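Local coordinates for DUF5642 domain-containing protein (Mycobacterium smegmatis, PDB 4TMD) that is of unknown function, a probable exported mycobacterial lipoprotein whose domain of unknown function belongs to the Mog1p/PsbP clan, at residues Tyr151-Val162 with Arg183-Arg194. Residues are numbered along the deposited sequence; the frame is centred on the assembly and turned at random. Where two conformers were deposited one is given.
Sequences YVASFDNYMVIV and RELLSAAVAAVR
Leu186 reaches the hairpin 151-155/158-162 through its CD1 methyl, which sits 3.7 Å from the CB of Ala153 and also touches CG1 of Val160, while its CD2 methyl meets the CB of Tyr151. With CG anti to the backbone N (chi1 178°), the isobutyl end comes closer to the strands than its starting direction suggests. One turn on, Val190 continues the row: its CG2 packs against Ala153 CB at 3.7 Å and against Val160 CG2, and its CG1 lies 3.9 Å from Phe155 CE1. Val162 CG2 rests on the helix backbone itself, 3.7 Å from Leu186 CA, and Val160 CG1 meets the methyl of Ala189. Val193 CG1 lies at the edge of the Phe155 ring and 4.1 Å from Tyr158 CD1.

An arginine and an aromatic ring close each end of this apolar strip. Arg194 lays its extended chain over one face of Phe155, a cation-pi contact with CZ 4.5 Å from the ring centroid. The guanidinium stands 70° from the ring plane, so it is not stacked flat. Tyr158 CB covers the opposite face, and Tyr2 meets the ring edge-to-face. Arg194 NH2 donates a hydrogen bond to the backbone O of Asp124, positioning the guanidinium beside Phe155. At the other end, Arg183 sets CG over the Tyr151 ring, 4.0 Å from its centroid, as a CH-pi contact, and a water in the ring plane joins Tyr151 OH (2.7 Å) to Arg183 NH1.

The C-terminal helix 179-194 thus packs on a type II' hairpin (turn Phe155-Tyr158), 24° from strand 151-155, covering mid-sheet strands 79-88, 158-166, 145-155 and 127-137 in an alpha/beta layer. The 658 Å² buried is consistent with a largely hydrophobic contact, its polar side-chain contacts lying at Arg183 and Arg194.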
ATOM      1  N   TYR A 151      -0.299   2.707   2.694  1.00 15.22           N
ATOM      2  CA  TYR A 151       0.637   3.214   3.692  1.00 11.83           C
ATOM      3  C   TYR A 151       1.894   2.394   3.560  1.00 18.89           C
ATOM      4  O   TYR A 151       1.852   1.168   3.536  1.00 12.11           O
ATOM      5  CB  TYR A 151       0.067   3.145   5.110  1.00 13.41           C
ATOM      6  CG  TYR A 151      -1.206   3.944   5.229  1.00 16.93           C
ATOM      7  CD1 TYR A 151      -1.168   5.284   5.589  1.00 18.73           C
ATOM      8  CD2 TYR A 151      -2.445   3.371   4.942  1.00 16.17           C
ATOM      9  CE1 TYR A 151      -2.330   6.035   5.667  1.00 18.95           C
ATOM     10  CE2 TYR A 151      -3.618   4.120   5.025  1.00 13.19           C
ATOM     11  CZ  TYR A 151      -3.552   5.442   5.390  1.00 17.25           C
ATOM     12  OH  TYR A 151      -4.708   6.194   5.471  1.00 20.73           O
ATOM     13  N   VAL A 152       3.012   3.093   3.450  1.00 12.29           N
ATOM     14  CA  VAL A 152       4.291   2.472   3.204  1.00 12.30           C
ATOM     15  C   VAL A 152       5.258   2.808   4.327  1.00 14.76           C
ATOM     16  O   VAL A 152       5.383   3.979   4.687  1.00 15.42           O
ATOM     17  CB  VAL A 152       4.879   2.975   1.868  1.00 13.72           C
ATOM     18  CG1 VAL A 152       6.330   2.482   1.693  1.00 16.22           C
ATOM     19  CG2 VAL A 152       4.012   2.542   0.714  1.00 14.56           C
ATOM     20  N   ALA A 153       5.935   1.801   4.874  1.00 13.83           N
ATOM     21  CA  ALA A 153       7.014   2.052   5.829  1.00 11.81           C
ATOM     22  C   ALA A 153       8.305   1.463   5.308  1.00 19.20           C
ATOM     23  O   ALA A 153       8.346   0.297   4.935  1.00 19.10           O
ATOM     24  CB  ALA A 153       6.687   1.472   7.195  1.00 13.68           C
ATOM     25  N   SER A 154       9.354   2.280   5.296  1.00 15.44           N
ATOM     26  CA  SER A 154      10.661   1.889   4.789  1.00 14.84           C
ATOM     27  C   SER A 154      11.714   1.937   5.891  1.00 14.78           C
ATOM     28  O   SER A 154      11.858   2.959   6.551  1.00 15.46           O
ATOM     29  CB  SER A 154      11.081   2.827   3.655  1.00 22.32           C
ATOM     30  OG  SER A 154      12.449   2.658   3.342  1.00 30.76           O
ATOM     31  N   PHE A 155      12.439   0.843   6.090  1.00 18.28           N
ATOM     32  CA  PHE A 155      13.575   0.848   7.003  1.00 22.15           C
ATOM     33  C   PHE A 155      14.578  -0.175   6.519  1.00 22.46           C
ATOM     34  O   PHE A 155      14.224  -1.311   6.226  1.00 18.19           O
ATOM     35  CB  PHE A 155      13.149   0.571   8.460  1.00 20.36           C
ATOM     36  CG  PHE A 155      12.365  -0.692   8.639  1.00 16.45           C
ATOM     37  CD1 PHE A 155      11.015  -0.741   8.324  1.00 25.07           C
ATOM     38  CD2 PHE A 155      12.972  -1.833   9.141  1.00 23.98           C
ATOM     39  CE1 PHE A 155      10.282  -1.905   8.491  1.00 25.01           C
ATOM     40  CE2 PHE A 155      12.243  -3.003   9.310  1.00 21.83           C
ATOM     41  CZ  PHE A 155      10.896  -3.038   8.992  1.00 18.65           C
ATOM     42  N   ASP A 156      15.834   0.243   6.414  1.00 26.74           N
ATOM     43  CA  ASP A 156      16.886  -0.627   5.902  1.00 25.47           C
ATOM     44  C   ASP A 156      16.442  -1.252   4.588  1.00 18.05           C
ATOM     45  O   ASP A 156      15.957  -0.553   3.694  1.00 20.90           O
ATOM     46  CB  ASP A 156      17.234  -1.707   6.915  1.00 25.52           C
ATOM     47  CG  ASP A 156      17.831  -1.139   8.176  1.00 47.34           C
ATOM     48  OD1 ASP A 156      18.486  -0.071   8.099  1.00 51.26           O
ATOM     49  OD2 ASP A 156      17.639  -1.758   9.244  1.00 60.52           O
ATOM     50  N   ASN A 157      16.583  -2.569   4.479  1.00 18.45           N
ATOM     51  CA  ASN A 157      16.185  -3.255   3.257  0.64 20.38           C
ATOM     52  C   ASN A 157      14.792  -3.866   3.391  1.00 18.32           C
ATOM     53  O   ASN A 157      14.462  -4.841   2.718  1.00 19.34           O
ATOM     54  CB  ASN A 157      17.218  -4.319   2.889  0.64 18.73           C
ATOM     55  CG  ASN A 157      18.599  -3.719   2.633  0.64 21.50           C
ATOM     56  OD1 ASN A 157      18.742  -2.501   2.532  0.64 28.34           O
ATOM     57  ND2 ASN A 157      19.613  -4.565   2.535  0.64 21.51           N
ATOM     58  N   TYR A 158      13.983  -3.281   4.268  1.00 15.94           N
ATOM     59  CA  TYR A 158      12.626  -3.766   4.469  1.00 17.91           C
ATOM     60  C   TYR A 158      11.636  -2.729   4.020  1.00 18.36           C
ATOM     61  O   TYR A 158      11.848  -1.519   4.151  1.00 13.81           O
ATOM     62  CB  TYR A 158      12.357  -4.119   5.937  1.00 16.27           C
ATOM     63  CG  TYR A 158      13.078  -5.346   6.425  1.00 21.38           C
ATOM     64  CD1 TYR A 158      12.488  -6.598   6.342  1.00 24.93           C
ATOM     65  CD2 TYR A 158      14.357  -5.251   6.982  1.00 28.42           C
ATOM     66  CE1 TYR A 158      13.146  -7.727   6.791  1.00 28.67           C
ATOM     67  CE2 TYR A 158      15.033  -6.383   7.429  1.00 23.59           C
ATOM     68  CZ  TYR A 158      14.419  -7.614   7.331  1.00 30.45           C
ATOM     69  OH  TYR A 158      15.069  -8.741   7.774  1.00 35.76           O
ATOM     70  N   MET A 159      10.511  -3.205   3.528  1.00 15.14           N
ATOM     71  CA  MET A 159       9.423  -2.297   3.228  1.00 21.08           C
ATOM     72  C   MET A 159       8.144  -2.976   3.636  1.00 17.95           C
ATOM     73  O   MET A 159       7.991  -4.161   3.365  1.00 15.51           O
ATOM     74  CB  MET A 159       9.407  -1.950   1.745  1.00 19.63           C
ATOM     75  CG  MET A 159       8.266  -1.062   1.338  1.00 23.04           C
ATOM     76  SD  MET A 159       8.605  -0.327  -0.279  1.00 32.66           S
ATOM     77  CE  MET A 159       9.594   1.086   0.191  1.00 20.73           C
ATOM     78  N   VAL A 160       7.252  -2.243   4.307  1.00 13.67           N
ATOM     79  CA  VAL A 160       5.967  -2.797   4.701  1.00 13.28           C
ATOM     80  C   VAL A 160       4.892  -1.945   4.068  1.00 15.41           C
ATOM     81  O   VAL A 160       4.952  -0.720   4.134  1.00 14.76           O
ATOM     82  CB  VAL A 160       5.787  -2.837   6.235  1.00 22.84           C
ATOM     83  CG1 VAL A 160       4.359  -3.246   6.593  1.00 20.68           C
ATOM     84  CG2 VAL A 160       6.809  -3.787   6.872  1.00 17.77           C
ATOM     85  N   ILE A 161       3.929  -2.589   3.425  1.00 13.73           N
ATOM     86  CA  ILE A 161       2.876  -1.867   2.738  1.00 15.44           C
ATOM     87  C   ILE A 161       1.500  -2.325   3.204  1.00 14.24           C
ATOM     88  O   ILE A 161       1.164  -3.509   3.106  1.00 19.53           O
ATOM     89  CB  ILE A 161       2.952  -2.052   1.213  1.00 17.66           C
ATOM     90  CG1 ILE A 161       4.368  -1.772   0.703  1.00 21.30           C
ATOM     91  CG2 ILE A 161       1.930  -1.154   0.533  1.00 25.03           C
ATOM     92  CD1 ILE A 161       4.467  -1.867  -0.791  1.00 33.65           C
ATOM     93  N   VAL A 162       0.716  -1.386   3.717  1.00 12.30           N
ATOM     94  CA  VAL A 162      -0.671  -1.675   4.049  1.00 11.74           C
ATOM     95  C   VAL A 162      -1.541  -1.019   2.987  1.00 15.16           C
ATOM     96  O   VAL A 162      -1.407   0.177   2.700  1.00 17.13           O
ATOM     97  CB  VAL A 162      -1.050  -1.178   5.473  1.00 16.45           C
ATOM     98  CG1 VAL A 162      -2.571  -1.356   5.738  1.00 10.88           C
ATOM     99  CG2 VAL A 162      -0.220  -1.930   6.527  1.00 13.07           C
ATOM    100  N   ARG A 183      -3.662   2.519   9.423  1.00 13.12           N
ATOM    101  CA  ARG A 183      -2.440   3.117   9.968  1.00 18.61           C
ATOM    102  C   ARG A 183      -1.929   2.315  11.172  1.00 20.68           C
ATOM    103  O   ARG A 183      -0.723   2.125  11.342  1.00 14.79           O
ATOM    104  CB  ARG A 183      -2.671   4.586  10.348  1.00 14.49           C
ATOM    105  CG  ARG A 183      -2.915   5.512   9.132  1.00 13.50           C
ATOM    106  CD  ARG A 183      -2.924   6.980   9.531  1.00 23.70           C
ATOM    107  NE  ARG A 183      -3.881   7.252  10.602  1.00 29.89           N
ATOM    108  CZ  ARG A 183      -5.131   7.668  10.413  1.00 35.06           C
ATOM    109  NH1 ARG A 183      -5.590   7.877   9.184  1.00 27.65           N
ATOM    110  NH2 ARG A 183      -5.929   7.875  11.455  1.00 34.21           N
ATOM    111  N   GLU A 184      -2.838   1.819  12.002  1.00 14.19           N
ATOM    112  CA  GLU A 184      -2.403   0.980  13.126  1.00 17.33           C
ATOM    113  C   GLU A 184      -1.839  -0.346  12.655  1.00 13.30           C
ATOM    114  O   GLU A 184      -0.865  -0.859  13.229  1.00 12.87           O
ATOM    115  CB  GLU A 184      -3.555   0.756  14.109  1.00 22.13           C
ATOM    116  CG  GLU A 184      -4.009   2.079  14.723  1.00 34.00           C
ATOM    117  CD  GLU A 184      -5.269   1.969  15.550  1.00 48.69           C
ATOM    118  OE1 GLU A 184      -5.847   0.859  15.635  1.00 39.02           O
ATOM    119  OE2 GLU A 184      -5.677   3.010  16.111  1.00 57.48           O
ATOM    120  N   LEU A 185      -2.421  -0.915  11.597  1.00 13.29           N
ATOM    121  CA  LEU A 185      -1.836  -2.125  11.021  1.00 12.38           C
ATOM    122  C   LEU A 185      -0.390  -1.889  10.557  1.00 13.44           C
ATOM    123  O   LEU A 185       0.440  -2.787  10.659  1.00 11.75           O
ATOM    124  CB  LEU A 185      -2.669  -2.636   9.836  1.00 11.84           C
ATOM    125  CG  LEU A 185      -3.965  -3.372  10.193  1.00 21.20           C
ATOM    126  CD1 LEU A 185      -4.749  -3.651   8.917  1.00 21.69           C
ATOM    127  CD2 LEU A 185      -3.650  -4.684  10.912  1.00 16.43           C
ATOM    128  N   LEU A 186      -0.097  -0.700  10.027  1.00 10.74           N
ATOM    129  CA  LEU A 186       1.258  -0.425   9.555  1.00 10.76           C
ATOM    130  C   LEU A 186       2.247  -0.423  10.721  1.00 12.44           C
ATOM    131  O   LEU A 186       3.302  -1.047  10.660  1.00 10.43           O
ATOM    132  CB  LEU A 186       1.322   0.905   8.817  1.00 13.67           C
ATOM    133  CG  LEU A 186       2.733   1.271   8.348  1.00 13.88           C
ATOM    134  CD1 LEU A 186       3.152   0.408   7.156  1.00 12.03           C
ATOM    135  CD2 LEU A 186       2.824   2.770   8.020  1.00 14.85           C
ATOM    136  N   SER A 187       1.899   0.279  11.791  1.00 12.28           N
ATOM    137  CA  SER A 187       2.754   0.313  12.964  1.00 11.63           C
ATOM    138  C   SER A 187       2.924  -1.073  13.569  1.00 13.88           C
ATOM    139  O   SER A 187       4.027  -1.466  13.972  1.00 15.24           O
ATOM    140  CB  SER A 187       2.175   1.272  13.995  1.00 14.92           C
ATOM    141  OG  SER A 187       2.134   2.572  13.456  1.00 25.50           O
ATOM    142  N   ALA A 188       1.829  -1.821  13.637  1.00 10.44           N
ATOM    143  CA  ALA A 188       1.875  -3.131  14.257  1.00 14.75           C
ATOM    144  C   ALA A 188       2.711  -4.093  13.420  1.00 12.10           C
ATOM    145  O   ALA A 188       3.461  -4.902  13.974  1.00 11.53           O
ATOM    146  CB  ALA A 188       0.449  -3.679  14.474  1.00 15.19           C
ATOM    147  N   ALA A 189       2.590  -4.000  12.093  1.00 15.39           N
ATOM    148  CA  ALA A 189       3.313  -4.898  11.200  1.00 16.04           C
ATOM    149  C   ALA A 189       4.813  -4.649  11.265  1.00 14.77           C
ATOM    150  O   ALA A 189       5.611  -5.587  11.217  1.00 16.36           O
ATOM    151  CB  ALA A 189       2.829  -4.739   9.768  1.00 15.20           C
ATOM    152  N   VAL A 190       5.193  -3.377  11.339  1.00 13.43           N
ATOM    153  CA  VAL A 190       6.601  -3.035  11.397  1.00 12.89           C
ATOM    154  C   VAL A 190       7.173  -3.576  12.701  1.00 14.11           C
ATOM    155  O   VAL A 190       8.247  -4.164  12.708  1.00 13.75           O
ATOM    156  CB  VAL A 190       6.831  -1.520  11.269  1.00 13.93           C
ATOM    157  CG1 VAL A 190       8.241  -1.144  11.691  1.00 16.02           C
ATOM    158  CG2 VAL A 190       6.589  -1.069   9.830  1.00 13.39           C
ATOM    159  N   ALA A 191       6.429  -3.436  13.791  1.00 13.76           N
ATOM    160  CA  ALA A 191       6.908  -3.915  15.086  1.00 14.94           C
ATOM    161  C   ALA A 191       6.988  -5.439  15.101  1.00 17.91           C
ATOM    162  O   ALA A 191       7.907  -6.025  15.693  1.00 17.06           O
ATOM    163  CB  ALA A 191       6.012  -3.402  16.222  1.00 13.51           C
ATOM    164  N   ALA A 192       6.044  -6.093  14.432  1.00 13.26           N
ATOM    165  CA  ALA A 192       6.056  -7.558  14.367  1.00 11.61           C
ATOM    166  C   ALA A 192       7.239  -8.067  13.529  1.00 16.29           C
ATOM    167  O   ALA A 192       7.951  -8.987  13.936  1.00 14.87           O
ATOM    168  CB  ALA A 192       4.736  -8.080  13.797  1.00 13.06           C
ATOM    169  N   VAL A 193       7.431  -7.472  12.354  1.00 11.97           N
ATOM    170  CA  VAL A 193       8.519  -7.860  11.451  1.00 13.00           C
ATOM    171  C   VAL A 193       9.892  -7.609  12.086  1.00 19.06           C
ATOM    172  O   VAL A 193      10.792  -8.433  11.980  1.00 15.98           O
ATOM    173  CB  VAL A 193       8.424  -7.106  10.103  1.00 14.75           C
ATOM    174  CG1 VAL A 193       9.710  -7.265   9.278  1.00 17.43           C
ATOM    175  CG2 VAL A 193       7.222  -7.613   9.301  1.00 15.09           C
ATOM    176  N   ARG A 194      10.048  -6.488  12.778  1.00 15.47           N
ATOM    177  CA  ARG A 194      11.357  -6.143  13.336  1.00 16.20           C
ATOM    178  C   ARG A 194      11.802  -7.055  14.461  1.00 22.87           C
ATOM    179  O   ARG A 194      12.993  -7.289  14.613  1.00 30.46           O
ATOM    180  CB  ARG A 194      11.366  -4.710  13.845  1.00 15.61           C
ATOM    181  CG  ARG A 194      11.481  -3.671  12.771  1.00 21.63           C
ATOM    182  CD  ARG A 194      11.240  -2.333  13.386  1.00 24.02           C
ATOM    183  NE  ARG A 194      11.790  -1.255  12.596  1.00 21.54           N
ATOM    184  CZ  ARG A 194      11.595   0.023  12.879  1.00 21.21           C
ATOM    185  NH1 ARG A 194      10.851   0.353  13.923  1.00 18.47           N
ATOM    186  NH2 ARG A 194      12.120   0.965  12.107  1.00 24.66           N
TER
HETATM  187  O   HOH W   1      -4.351   8.609   6.588  1.00 19.65           O